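Local coordinates for protein peptidase M42 (Thaumarchaeota archaeon SCGC AB-539-E09, PDB 5DS0) that probably acts as a TET aminopeptidase of the M42 family, a dodecameric, cobalt-bound enzyme that trims residues from the N-termini of peptides, at residues S75-T87 with M136-A148. Residues are numbered along the deposited sequence; the frame is centred on the assembly and turned at random.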
# COMPACT_ATOMS: atom_id res chain seq x y z
N SER C 75 21.67 12.10 27.32
CA SER C 75 20.64 11.23 27.91
C SER C 75 21.19 9.89 28.40
O SER C 75 20.54 9.23 29.19
CB SER C 75 19.48 11.02 26.93
OG SER C 75 19.84 10.21 25.83
N SER C 76 22.38 9.50 27.94
CA SER C 76 23.05 8.29 28.43
C SER C 76 24.43 8.12 27.83
O SER C 76 24.77 8.77 26.84
CB SER C 76 22.25 7.04 28.09
OG SER C 76 22.57 6.54 26.80
N ILE C 77 25.24 7.27 28.46
CA ILE C 77 26.49 6.80 27.89
C ILE C 77 26.32 5.32 27.60
O ILE C 77 26.08 4.54 28.51
CB ILE C 77 27.70 6.98 28.83
CG1 ILE C 77 27.95 8.45 29.13
CG2 ILE C 77 28.96 6.40 28.22
CD1 ILE C 77 27.27 8.91 30.40
N SER C 78 26.48 4.92 26.34
CA SER C 78 26.38 3.51 25.97
C SER C 78 27.64 2.78 26.39
O SER C 78 28.69 3.39 26.60
CB SER C 78 26.18 3.37 24.46
OG SER C 78 27.41 3.48 23.77
N LYS C 79 27.53 1.46 26.46
CA LYS C 79 28.65 0.63 26.89
C LYS C 79 29.87 0.77 25.96
O LYS C 79 31.00 0.52 26.39
CB LYS C 79 28.20 -0.82 27.08
CG LYS C 79 28.00 -1.60 25.80
CD LYS C 79 27.37 -2.96 26.04
CE LYS C 79 26.63 -3.41 24.81
NZ LYS C 79 26.67 -4.88 24.67
N GLU C 80 29.67 1.20 24.72
CA GLU C 80 30.77 1.36 23.76
C GLU C 80 31.39 2.76 23.74
O GLU C 80 32.36 2.98 23.01
CB GLU C 80 30.31 1.00 22.33
CG GLU C 80 29.64 -0.36 22.18
CD GLU C 80 28.12 -0.31 22.40
OE1 GLU C 80 27.63 0.60 23.11
OE2 GLU C 80 27.41 -1.19 21.84
N GLY C 81 30.86 3.70 24.52
CA GLY C 81 31.44 5.04 24.63
C GLY C 81 30.81 6.12 23.78
O GLY C 81 31.44 7.13 23.43
N TYR C 82 29.55 5.90 23.42
CA TYR C 82 28.79 6.83 22.62
C TYR C 82 27.77 7.46 23.52
O TYR C 82 27.38 6.88 24.52
CB TYR C 82 28.11 6.10 21.46
CG TYR C 82 29.08 5.72 20.37
CD1 TYR C 82 29.91 4.61 20.49
CD2 TYR C 82 29.20 6.51 19.22
CE1 TYR C 82 30.81 4.28 19.49
CE2 TYR C 82 30.10 6.18 18.20
CZ TYR C 82 30.90 5.07 18.34
OH TYR C 82 31.78 4.76 17.33
N LEU C 83 27.34 8.66 23.17
CA LEU C 83 26.35 9.34 23.96
C LEU C 83 25.04 9.32 23.21
O LEU C 83 25.03 9.51 22.02
CB LEU C 83 26.76 10.80 24.17
CG LEU C 83 28.22 11.02 24.56
CD1 LEU C 83 28.51 12.50 24.74
CD2 LEU C 83 28.62 10.26 25.81
N THR C 84 23.94 9.09 23.92
CA THR C 84 22.62 9.37 23.37
C THR C 84 22.24 10.76 23.86
O THR C 84 22.80 11.25 24.83
CB THR C 84 21.56 8.37 23.84
OG1 THR C 84 21.49 8.38 25.27
CG2 THR C 84 21.92 6.97 23.37
N PHE C 85 21.29 11.40 23.19
CA PHE C 85 20.92 12.76 23.56
C PHE C 85 19.44 13.02 23.34
O PHE C 85 18.83 12.40 22.49
CB PHE C 85 21.75 13.76 22.74
CG PHE C 85 21.55 13.64 21.25
CD1 PHE C 85 20.51 14.31 20.62
CD2 PHE C 85 22.38 12.86 20.50
CE1 PHE C 85 20.31 14.19 19.26
CE2 PHE C 85 22.19 12.74 19.13
CZ PHE C 85 21.16 13.40 18.51
N ASN C 86 18.90 13.98 24.08
CA ASN C 86 17.61 14.55 23.74
C ASN C 86 17.82 15.93 23.18
O ASN C 86 18.83 16.58 23.46
CB ASN C 86 16.73 14.61 24.96
CG ASN C 86 16.07 13.27 25.26
OD1 ASN C 86 15.40 12.72 24.41
ND2 ASN C 86 16.28 12.75 26.46
N THR C 87 16.88 16.38 22.37
CA THR C 87 16.95 17.70 21.78
C THR C 87 16.44 18.74 22.76
O THR C 87 15.57 18.44 23.58
CB THR C 87 16.10 17.81 20.53
OG1 THR C 87 14.73 17.60 20.85
CG2 THR C 87 16.52 16.78 19.48
N MSE C 136 19.99 8.36 16.75
CA MSE C 136 21.31 8.96 16.55
C MSE C 136 22.05 8.95 17.85
O MSE C 136 21.47 8.69 18.90
CB MSE C 136 21.17 10.39 16.07
CG MSE C 136 20.58 10.46 14.68
SE MSE C 136 20.45 12.34 14.10
CE MSE C 136 19.26 12.03 12.56
N PHE C 137 23.35 9.22 17.80
CA PHE C 137 24.13 9.43 19.01
C PHE C 137 25.31 10.30 18.68
O PHE C 137 25.53 10.66 17.54
CB PHE C 137 24.59 8.11 19.62
CG PHE C 137 24.79 7.07 18.63
CD1 PHE C 137 25.91 7.12 17.82
CD2 PHE C 137 23.84 6.07 18.46
CE1 PHE C 137 26.10 6.17 16.84
CE2 PHE C 137 24.00 5.11 17.48
CZ PHE C 137 25.15 5.16 16.66
N ILE C 138 26.08 10.61 19.71
CA ILE C 138 27.22 11.47 19.57
C ILE C 138 28.45 10.65 19.82
O ILE C 138 28.57 9.95 20.83
CB ILE C 138 27.11 12.65 20.54
CG1 ILE C 138 26.00 13.58 20.05
CG2 ILE C 138 28.41 13.43 20.64
CD1 ILE C 138 25.37 14.38 21.15
N ASP C 139 29.38 10.76 18.89
CA ASP C 139 30.65 10.07 18.94
C ASP C 139 31.66 11.07 19.41
O ASP C 139 31.87 12.10 18.76
CB ASP C 139 31.01 9.58 17.54
CG ASP C 139 32.28 8.76 17.52
OD1 ASP C 139 33.00 8.69 18.54
OD2 ASP C 139 32.56 8.16 16.46
N ILE C 140 32.32 10.77 20.53
CA ILE C 140 33.34 11.67 21.07
C ILE C 140 34.74 11.05 20.99
O ILE C 140 35.67 11.53 21.64
CB ILE C 140 33.03 12.07 22.53
CG1 ILE C 140 32.94 10.84 23.42
CG2 ILE C 140 31.73 12.85 22.58
CD1 ILE C 140 33.01 11.14 24.90
N GLY C 141 34.89 10.02 20.16
CA GLY C 141 36.18 9.40 19.92
C GLY C 141 36.56 8.40 21.00
O GLY C 141 37.72 7.98 21.09
N ALA C 142 35.57 8.00 21.79
CA ALA C 142 35.82 7.07 22.87
C ALA C 142 35.66 5.65 22.36
O ALA C 142 34.98 5.42 21.37
CB ALA C 142 34.87 7.33 24.02
N THR C 143 36.32 4.71 23.03
CA THR C 143 36.29 3.29 22.63
C THR C 143 35.66 2.39 23.70
O THR C 143 35.64 1.18 23.53
CB THR C 143 37.72 2.77 22.31
OG1 THR C 143 38.57 2.99 23.43
CG2 THR C 143 38.30 3.49 21.11
N SER C 144 35.14 2.97 24.77
CA SER C 144 34.50 2.22 25.85
C SER C 144 33.76 3.18 26.79
O SER C 144 34.09 4.36 26.85
CB SER C 144 35.56 1.45 26.66
OG SER C 144 36.43 2.33 27.34
N GLU C 145 32.81 2.65 27.54
CA GLU C 145 32.10 3.43 28.56
C GLU C 145 33.03 4.15 29.54
O GLU C 145 32.72 5.25 29.98
CB GLU C 145 31.14 2.53 29.33
CG GLU C 145 30.32 3.24 30.41
CD GLU C 145 29.26 2.37 31.05
OE1 GLU C 145 29.02 1.23 30.57
OE2 GLU C 145 28.65 2.82 32.05
N GLU C 146 34.17 3.54 29.86
CA GLU C 146 35.15 4.10 30.81
C GLU C 146 35.90 5.27 30.18
O GLU C 146 36.04 6.33 30.80
CB GLU C 146 36.14 3.03 31.30
CG GLU C 146 35.55 2.04 32.30
CD GLU C 146 35.04 0.75 31.66
OE1 GLU C 146 34.67 0.75 30.45
OE2 GLU C 146 35.02 -0.29 32.37
N GLU C 147 36.34 5.09 28.94
CA GLU C 147 37.09 6.13 28.23
C GLU C 147 36.22 7.37 28.04
O GLU C 147 36.70 8.52 28.05
CB GLU C 147 37.61 5.57 26.91
CG GLU C 147 38.67 6.41 26.22
CD GLU C 147 39.43 5.65 25.15
OE1 GLU C 147 40.37 4.92 25.51
OE2 GLU C 147 39.11 5.78 23.94
N ALA C 148 34.92 7.15 27.90
CA ALA C 148 33.94 8.23 27.81
C ALA C 148 33.77 8.96 29.13
O ALA C 148 33.72 10.18 29.15
CB ALA C 148 32.59 7.69 27.38
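Leu83 and Ile138 face each other as a hydrogen-bonded pair of the antiparallel strands 82-87 and 137-139, their side chains on one face of the sheet; Leu83 N gives an almost straight hydrogen bond of 2.9 Å to Ile138 O. The packed part lies on this face. Leu83 CD1 touches Ile140 CG2, and Ile138 CD1 comes 3.4 Å from Phe85 CD2; Phe85 sets its ring here with CG between backbone N and carbonyl carbon (chi1 60°), its CZ near CB of Met136, a selenomethionine. Across the sheet, Tyr82 lies alongside Asp139, ring and carboxylate planes 48° apart, CE2 3.4 Å from Asp139 CG. Asp139 OD1 takes the N-H of Gly141 in an Asx turn and forms a salt bridge with Arg322 of the second subunit, while OD2 hydrogen-bonds His323 of that subunit; an alanine here would probably leave all three without their acceptor. The end at Lys79 and Glu145 is looser and more open: Lys79 O receives Glu145 N (3.0 Å) from above the carbonyl plane, and beneath it Ile77 CG2 rests on buried Ala148 CB. In the six-stranded antiparallel barrel, strand 137-139 sits between strands 82-88 and 108-115, with helix 145-150 beside the hairpin turn.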